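Local atomic coordinates of SPbeta prophage-derived aminoglycoside N(3')-acetyltransferase-like protein YokD (Bacillus subtilis, PDB entry 2NYG), a protein that binds coenzyme A as a homodimer, probably transfers acetyl groups to amines as aminoglycoside N-acetyltransferases do, and may contribute to antibiotic resistance. Residues R13-L27 with K238-F250. Numbering follows the deposited sequence.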
ATOM      1  N   ARG A  13      12.510  17.125   2.575  1.00 41.78           N
ATOM      2  CA  ARG A  13      12.836  16.310   3.740  1.00 41.36           C
ATOM      3  C   ARG A  13      13.375  15.009   3.142  1.00 38.36           C
ATOM      4  O   ARG A  13      12.711  14.385   2.323  1.00 36.62           O
ATOM      5  CB  ARG A  13      11.584  15.999   4.570  1.00 45.58           C
ATOM      6  CG  ARG A  13      10.567  17.126   4.667  1.00 48.02           C
ATOM      7  CD  ARG A  13      11.093  18.289   5.450  1.00 50.79           C
ATOM      8  NE  ARG A  13      10.081  19.323   5.576  1.00 54.81           N
ATOM      9  CZ  ARG A  13      10.198  20.391   6.358  1.00 58.66           C
ATOM     10  NH1 ARG A  13      11.291  20.574   7.084  1.00 59.18           N
ATOM     11  NH2 ARG A  13       9.202  21.267   6.435  1.00 61.85           N
ATOM     12  N   THR A  14      14.575  14.604   3.541  1.00 36.92           N
ATOM     13  CA  THR A  14      15.165  13.379   3.021  1.00 35.50           C
ATOM     14  C   THR A  14      15.408  12.339   4.101  1.00 35.05           C
ATOM     15  O   THR A  14      15.322  12.624   5.298  1.00 33.96           O
ATOM     16  CB  THR A  14      16.510  13.656   2.324  1.00 35.81           C
ATOM     17  OG1 THR A  14      17.437  14.178   3.278  1.00 34.59           O
ATOM     18  CG2 THR A  14      16.334  14.661   1.190  1.00 33.16           C
ATOM     19  N   LYS A  15      15.716  11.128   3.653  1.00 34.45           N
ATOM     20  CA  LYS A  15      16.013  10.030   4.549  1.00 36.63           C
ATOM     21  C   LYS A  15      17.009  10.497   5.599  1.00 38.00           C
ATOM     22  O   LYS A  15      16.848  10.250   6.781  1.00 36.90           O
ATOM     23  CB  LYS A  15      16.627   8.868   3.775  1.00 37.46           C
ATOM     24  CG  LYS A  15      16.913   7.656   4.637  1.00 40.80           C
ATOM     25  CD  LYS A  15      17.627   6.575   3.856  1.00 44.57           C
ATOM     26  CE  LYS A  15      19.040   7.009   3.495  1.00 46.66           C
ATOM     27  NZ  LYS A  15      19.708   6.033   2.592  1.00 49.67           N
ATOM     28  N   GLN A  16      18.035  11.196   5.144  1.00 38.57           N
ATOM     29  CA  GLN A  16      19.087  11.698   6.015  1.00 40.15           C
ATOM     30  C   GLN A  16      18.650  12.797   6.970  1.00 38.06           C
ATOM     31  O   GLN A  16      19.056  12.809   8.132  1.00 37.03           O
ATOM     32  CB  GLN A  16      20.241  12.225   5.169  1.00 43.66           C
ATOM     33  CG  GLN A  16      21.445  12.714   5.965  1.00 50.19           C
ATOM     34  CD  GLN A  16      22.387  13.543   5.108  1.00 55.93           C
ATOM     35  OE1 GLN A  16      22.555  13.262   3.919  1.00 58.66           O
ATOM     36  NE2 GLN A  16      23.011  14.562   5.715  1.00 58.01           N
ATOM     37  N   SER A  17      17.851  13.736   6.477  1.00 34.66           N
ATOM     38  CA  SER A  17      17.412  14.831   7.322  1.00 32.09           C
ATOM     39  C   SER A  17      16.385  14.325   8.317  1.00 31.21           C
ATOM     40  O   SER A  17      16.265  14.867   9.410  1.00 29.78           O
ATOM     41  CB  SER A  17      16.827  15.975   6.489  1.00 30.59           C
ATOM     42  OG  SER A  17      15.485  15.718   6.146  1.00 31.81           O
ATOM     43  N   ILE A  18      15.639  13.295   7.926  1.00 28.73           N
ATOM     44  CA  ILE A  18      14.647  12.712   8.812  1.00 29.06           C
ATOM     45  C   ILE A  18      15.405  11.848   9.809  1.00 28.29           C
ATOM     46  O   ILE A  18      15.030  11.761  10.970  1.00 30.66           O
ATOM     47  CB  ILE A  18      13.595  11.851   8.039  1.00 28.51           C
ATOM     48  CG1 ILE A  18      12.632  12.762   7.287  1.00 29.18           C
ATOM     49  CG2 ILE A  18      12.803  10.983   8.984  1.00 22.79           C
ATOM     50  CD1 ILE A  18      11.543  12.011   6.523  1.00 30.13           C
ATOM     51  N   THR A  19      16.478  11.213   9.353  1.00 28.91           N
ATOM     52  CA  THR A  19      17.283  10.384  10.231  1.00 28.35           C
ATOM     53  C   THR A  19      17.852  11.286  11.309  1.00 30.20           C
ATOM     54  O   THR A  19      17.858  10.943  12.490  1.00 31.93           O
ATOM     55  CB  THR A  19      18.453   9.717   9.491  1.00 28.28           C
ATOM     56  OG1 THR A  19      17.953   8.693   8.636  1.00 33.31           O
ATOM     57  CG2 THR A  19      19.382   9.066  10.456  1.00 28.66           C
ATOM     58  N   GLU A  20      18.322  12.455  10.900  1.00 30.93           N
ATOM     59  CA  GLU A  20      18.903  13.385  11.841  1.00 31.48           C
ATOM     60  C   GLU A  20      17.862  13.803  12.866  1.00 32.18           C
ATOM     61  O   GLU A  20      18.093  13.680  14.056  1.00 32.21           O
ATOM     62  CB  GLU A  20      19.478  14.610  11.093  1.00 31.58           C
ATOM     63  N   ASP A  21      16.710  14.280  12.404  1.00 33.02           N
ATOM     64  CA  ASP A  21      15.648  14.719  13.301  1.00 34.01           C
ATOM     65  C   ASP A  21      15.233  13.636  14.259  1.00 35.35           C
ATOM     66  O   ASP A  21      14.988  13.897  15.422  1.00 39.06           O
ATOM     67  CB  ASP A  21      14.411  15.162  12.529  1.00 33.28           C
ATOM     68  CG  ASP A  21      14.704  16.260  11.542  1.00 36.65           C
ATOM     69  OD1 ASP A  21      15.485  17.177  11.861  1.00 38.21           O
ATOM     70  OD2 ASP A  21      14.139  16.217  10.435  1.00 40.10           O
ATOM     71  N   LEU A  22      15.137  12.409  13.779  1.00 35.65           N
ATOM     72  CA  LEU A  22      14.740  11.326  14.656  1.00 36.53           C
ATOM     73  C   LEU A  22      15.727  11.168  15.805  1.00 36.45           C
ATOM     74  O   LEU A  22      15.315  10.952  16.947  1.00 36.30           O
ATOM     75  CB  LEU A  22      14.625  10.021  13.872  1.00 34.74           C
ATOM     76  CG  LEU A  22      13.413   9.930  12.943  1.00 34.73           C
ATOM     77  CD1 LEU A  22      13.518   8.667  12.110  1.00 33.05           C
ATOM     78  CD2 LEU A  22      12.134   9.934  13.749  1.00 30.56           C
ATOM     79  N   LYS A  23      17.021  11.280  15.508  1.00 34.97           N
ATOM     80  CA  LYS A  23      18.042  11.146  16.540  1.00 35.96           C
ATOM     81  C   LYS A  23      18.003  12.334  17.521  1.00 36.34           C
ATOM     82  O   LYS A  23      18.147  12.162  18.726  1.00 35.88           O
ATOM     83  CB  LYS A  23      19.433  11.028  15.903  1.00 34.40           C
ATOM     84  CG  LYS A  23      19.677   9.763  15.090  1.00 36.95           C
ATOM     85  CD  LYS A  23      21.092   9.758  14.494  1.00 35.61           C
ATOM     86  CE  LYS A  23      21.433   8.476  13.745  1.00 36.33           C
ATOM     87  NZ  LYS A  23      21.564   7.306  14.658  1.00 40.22           N
ATOM     88  N   ALA A  24      17.807  13.536  16.996  1.00 36.00           N
ATOM     89  CA  ALA A  24      17.738  14.722  17.830  1.00 36.61           C
ATOM     90  C   ALA A  24      16.556  14.591  18.780  1.00 38.96           C
ATOM     91  O   ALA A  24      16.638  14.974  19.941  1.00 40.19           O
ATOM     92  CB  ALA A  24      17.572  15.960  16.959  1.00 36.89           C
ATOM     93  N   LEU A  25      15.455  14.042  18.273  1.00 40.44           N
ATOM     94  CA  LEU A  25      14.237  13.848  19.054  1.00 39.34           C
ATOM     95  C   LEU A  25      14.479  12.900  20.232  1.00 39.45           C
ATOM     96  O   LEU A  25      14.034  13.166  21.348  1.00 40.38           O
ATOM     97  CB  LEU A  25      13.126  13.321  18.137  1.00 40.60           C
ATOM     98  CG  LEU A  25      11.702  12.985  18.604  1.00 42.07           C
ATOM     99  CD1 LEU A  25      11.693  11.591  19.143  1.00 44.89           C
ATOM    100  CD2 LEU A  25      11.185  13.977  19.630  1.00 41.42           C
ATOM    101  N   GLY A  26      15.188  11.802  19.994  1.00 36.91           N
ATOM    102  CA  GLY A  26      15.465  10.882  21.085  1.00 36.59           C
ATOM    103  C   GLY A  26      15.478   9.414  20.722  1.00 36.02           C
ATOM    104  O   GLY A  26      15.783   8.567  21.554  1.00 34.87           O
ATOM    105  N   LEU A  27      15.142   9.114  19.474  1.00 36.27           N
ATOM    106  CA  LEU A  27      15.114   7.748  18.998  1.00 36.40           C
ATOM    107  C   LEU A  27      16.547   7.237  18.933  1.00 37.24           C
ATOM    108  O   LEU A  27      17.419   7.890  18.368  1.00 37.45           O
ATOM    109  CB  LEU A  27      14.467   7.699  17.620  1.00 35.66           C
ATOM    110  CG  LEU A  27      13.967   6.323  17.216  1.00 33.81           C
ATOM    111  CD1 LEU A  27      12.809   5.935  18.126  1.00 36.32           C
ATOM    112  CD2 LEU A  27      13.529   6.343  15.773  1.00 35.71           C
ATOM    113  N   LYS A 238       9.758  13.296  25.339  1.00 48.35           N
ATOM    114  CA  LYS A 238      10.562  14.105  24.437  1.00 47.98           C
ATOM    115  C   LYS A 238       9.706  14.672  23.315  1.00 45.98           C
ATOM    116  O   LYS A 238       8.930  13.962  22.693  1.00 47.60           O
ATOM    117  CB  LYS A 238      11.718  13.269  23.880  1.00 48.28           C
ATOM    118  CG  LYS A 238      12.611  12.742  24.983  1.00 51.77           C
ATOM    119  CD  LYS A 238      13.824  12.012  24.476  1.00 55.87           C
ATOM    120  CE  LYS A 238      14.689  11.566  25.649  1.00 58.37           C
ATOM    121  NZ  LYS A 238      15.926  10.854  25.202  1.00 60.01           N
ATOM    122  N   VAL A 239       9.827  15.968  23.086  1.00 44.62           N
ATOM    123  CA  VAL A 239       9.072  16.619  22.033  1.00 43.94           C
ATOM    124  C   VAL A 239      10.083  17.194  21.042  1.00 42.47           C
ATOM    125  O   VAL A 239      11.191  17.569  21.418  1.00 42.64           O
ATOM    126  CB  VAL A 239       8.156  17.747  22.608  1.00 42.90           C
ATOM    127  CG1 VAL A 239       7.410  18.453  21.484  1.00 43.31           C
ATOM    128  CG2 VAL A 239       7.152  17.153  23.570  1.00 42.29           C
ATOM    129  N   GLY A 240       9.702  17.248  19.773  1.00 42.69           N
ATOM    130  CA  GLY A 240      10.599  17.768  18.760  1.00 42.82           C
ATOM    131  C   GLY A 240      10.084  17.502  17.358  1.00 43.42           C
ATOM    132  O   GLY A 240       9.305  16.575  17.139  1.00 41.81           O
ATOM    133  N   LYS A 241      10.531  18.314  16.404  1.00 43.93           N
ATOM    134  CA  LYS A 241      10.094  18.188  15.024  1.00 44.50           C
ATOM    135  C   LYS A 241      10.891  17.248  14.121  1.00 43.27           C
ATOM    136  O   LYS A 241      12.124  17.249  14.136  1.00 43.52           O
ATOM    137  CB  LYS A 241      10.061  19.571  14.377  1.00 46.58           C
ATOM    138  CG  LYS A 241       8.875  20.418  14.777  1.00 50.44           C
ATOM    139  CD  LYS A 241       8.817  21.682  13.946  1.00 53.89           C
ATOM    140  CE  LYS A 241       7.652  22.555  14.365  1.00 56.60           C
ATOM    141  NZ  LYS A 241       7.781  23.938  13.807  1.00 61.95           N
ATOM    142  N   VAL A 242      10.168  16.439  13.347  1.00 40.47           N
ATOM    143  CA  VAL A 242      10.767  15.536  12.369  1.00 39.99           C
ATOM    144  C   VAL A 242      10.269  16.118  11.054  1.00 40.79           C
ATOM    145  O   VAL A 242       9.166  15.806  10.589  1.00 40.96           O
ATOM    146  CB  VAL A 242      10.269  14.096  12.526  1.00 38.90           C
ATOM    147  CG1 VAL A 242      10.699  13.272  11.342  1.00 38.17           C
ATOM    148  CG2 VAL A 242      10.832  13.503  13.792  1.00 40.88           C
ATOM    149  N   GLY A 243      11.083  16.984  10.464  1.00 40.27           N
ATOM    150  CA  GLY A 243      10.667  17.653   9.248  1.00 42.51           C
ATOM    151  C   GLY A 243       9.775  18.792   9.716  1.00 43.36           C
ATOM    152  O   GLY A 243      10.196  19.626  10.525  1.00 44.53           O
ATOM    153  N   SER A 244       8.540  18.852   9.240  1.00 42.50           N
ATOM    154  CA  SER A 244       7.665  19.920   9.702  1.00 42.91           C
ATOM    155  C   SER A 244       6.576  19.359  10.625  1.00 42.38           C
ATOM    156  O   SER A 244       5.683  20.082  11.059  1.00 43.23           O
ATOM    157  CB  SER A 244       7.060  20.680   8.514  1.00 40.71           C
ATOM    158  OG  SER A 244       6.281  19.835   7.704  1.00 44.80           O
ATOM    159  N   ALA A 245       6.683  18.071  10.949  1.00 41.71           N
ATOM    160  CA  ALA A 245       5.725  17.408  11.827  1.00 39.67           C
ATOM    161  C   ALA A 245       6.153  17.493  13.279  1.00 38.94           C
ATOM    162  O   ALA A 245       7.333  17.413  13.591  1.00 38.76           O
ATOM    163  CB  ALA A 245       5.568  15.951  11.429  1.00 42.56           C
ATOM    164  N   ASN A 246       5.173  17.653  14.162  1.00 39.60           N
ATOM    165  CA  ASN A 246       5.416  17.747  15.603  1.00 38.19           C
ATOM    166  C   ASN A 246       5.387  16.361  16.183  1.00 36.79           C
ATOM    167  O   ASN A 246       4.421  15.624  16.000  1.00 37.62           O
ATOM    168  CB  ASN A 246       4.342  18.607  16.271  1.00 37.90           C
ATOM    169  CG  ASN A 246       4.479  20.064  15.924  1.00 38.93           C
ATOM    170  OD1 ASN A 246       3.583  20.658  15.331  1.00 40.09           O
ATOM    171  ND2 ASN A 246       5.615  20.652  16.287  1.00 39.05           N
ATOM    172  N   CYS A 247       6.436  16.001  16.902  1.00 36.46           N
ATOM    173  CA  CYS A 247       6.489  14.653  17.442  1.00 36.70           C
ATOM    174  C   CYS A 247       6.785  14.524  18.924  1.00 37.54           C
ATOM    175  O   CYS A 247       7.329  15.427  19.565  1.00 38.86           O
ATOM    176  CB  CYS A 247       7.553  13.838  16.697  1.00 35.66           C
ATOM    177  SG  CYS A 247       7.571  14.002  14.908  1.00 37.40           S
ATOM    178  N   ARG A 248       6.406  13.379  19.473  1.00 36.41           N
ATOM    179  CA  ARG A 248       6.744  13.108  20.840  1.00 37.17           C
ATOM    180  C   ARG A 248       7.048  11.644  20.980  1.00 36.61           C
ATOM    181  O   ARG A 248       6.431  10.804  20.341  1.00 35.91           O
ATOM    182  CB  ARG A 248       5.666  13.567  21.819  1.00 38.58           C
ATOM    183  CG  ARG A 248       4.269  13.184  21.542  1.00 39.21           C
ATOM    184  CD  ARG A 248       3.414  13.967  22.519  1.00 43.96           C
ATOM    185  NE  ARG A 248       2.101  14.294  21.973  1.00 47.64           N
ATOM    186  CZ  ARG A 248       1.563  15.509  21.992  1.00 46.35           C
ATOM    187  NH1 ARG A 248       2.223  16.526  22.532  1.00 46.22           N
ATOM    188  NH2 ARG A 248       0.368  15.705  21.460  1.00 45.04           N
ATOM    189  N   LEU A 249       8.063  11.362  21.784  1.00 36.48           N
ATOM    190  CA  LEU A 249       8.506  10.005  22.031  1.00 36.09           C
ATOM    191  C   LEU A 249       8.410   9.790  23.528  1.00 35.94           C
ATOM    192  O   LEU A 249       8.913  10.610  24.296  1.00 36.48           O
ATOM    193  CB  LEU A 249       9.961   9.837  21.571  1.00 33.44           C
ATOM    194  CG  LEU A 249      10.597   8.498  21.952  1.00 34.15           C
ATOM    195  CD1 LEU A 249      10.029   7.391  21.081  1.00 33.28           C
ATOM    196  CD2 LEU A 249      12.091   8.565  21.803  1.00 34.44           C
ATOM    197  N   PHE A 250       7.761   8.705  23.942  1.00 35.50           N
ATOM    198  CA  PHE A 250       7.624   8.393  25.362  1.00 34.33           C
ATOM    199  C   PHE A 250       7.574   6.901  25.649  1.00 32.97           C
ATOM    200  O   PHE A 250       7.460   6.080  24.743  1.00 33.70           O
ATOM    201  CB  PHE A 250       6.382   9.075  25.938  1.00 35.00           C
ATOM    202  CG  PHE A 250       5.107   8.703  25.243  1.00 35.68           C
ATOM    203  CD1 PHE A 250       4.447   7.516  25.550  1.00 33.59           C
ATOM    204  CD2 PHE A 250       4.549   9.557  24.290  1.00 35.76           C
ATOM    205  CE1 PHE A 250       3.247   7.187  24.924  1.00 33.21           C
ATOM    206  CE2 PHE A 250       3.351   9.237  23.661  1.00 33.08           C
ATOM    207  CZ  PHE A 250       2.699   8.051  23.979  1.00 32.15           C
TER
HETATM  208  O   HOH W   1      15.200   8.578  24.666  1.00 36.47           O
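L25, in the last turn of helix 15-25, drops its isobutyl group onto the beta hairpin 238-250, whose two strands end one side of the mixed sheet of this antibiotic N-acetyltransferase. The helix runs antiparallel to edge strand 238-242, at 178° and 7.4 Å between axes. Followed outward, the L25 side chain leaves CB with CG anti to the backbone N (chi1 179°), which swings both methyls toward the hairpin. CD1 goes to the inner strand, 3.5 Å from L249 CB, while CD2 lies over the edge-strand backbone, 3.6 Å from G240 N. One turn back, L22 CD2 meets V242 CG2; a turn further, I18 CG2 touches V242 CG1, the I18 and V242 side chains crossing at about a right angle. I18 also packs on helix 48-60. At the type II' turn of the hairpin, G243 N gives a weak, bent bond to D21 OD2 (3.2 Å). S244, near the coenzyme A-binding loop, sits beside R13, whose backbone pairs with W44 and N46. The R13 guanidinium lies flat against the turn, with S244 N 3.6 Å above the centre of its plane.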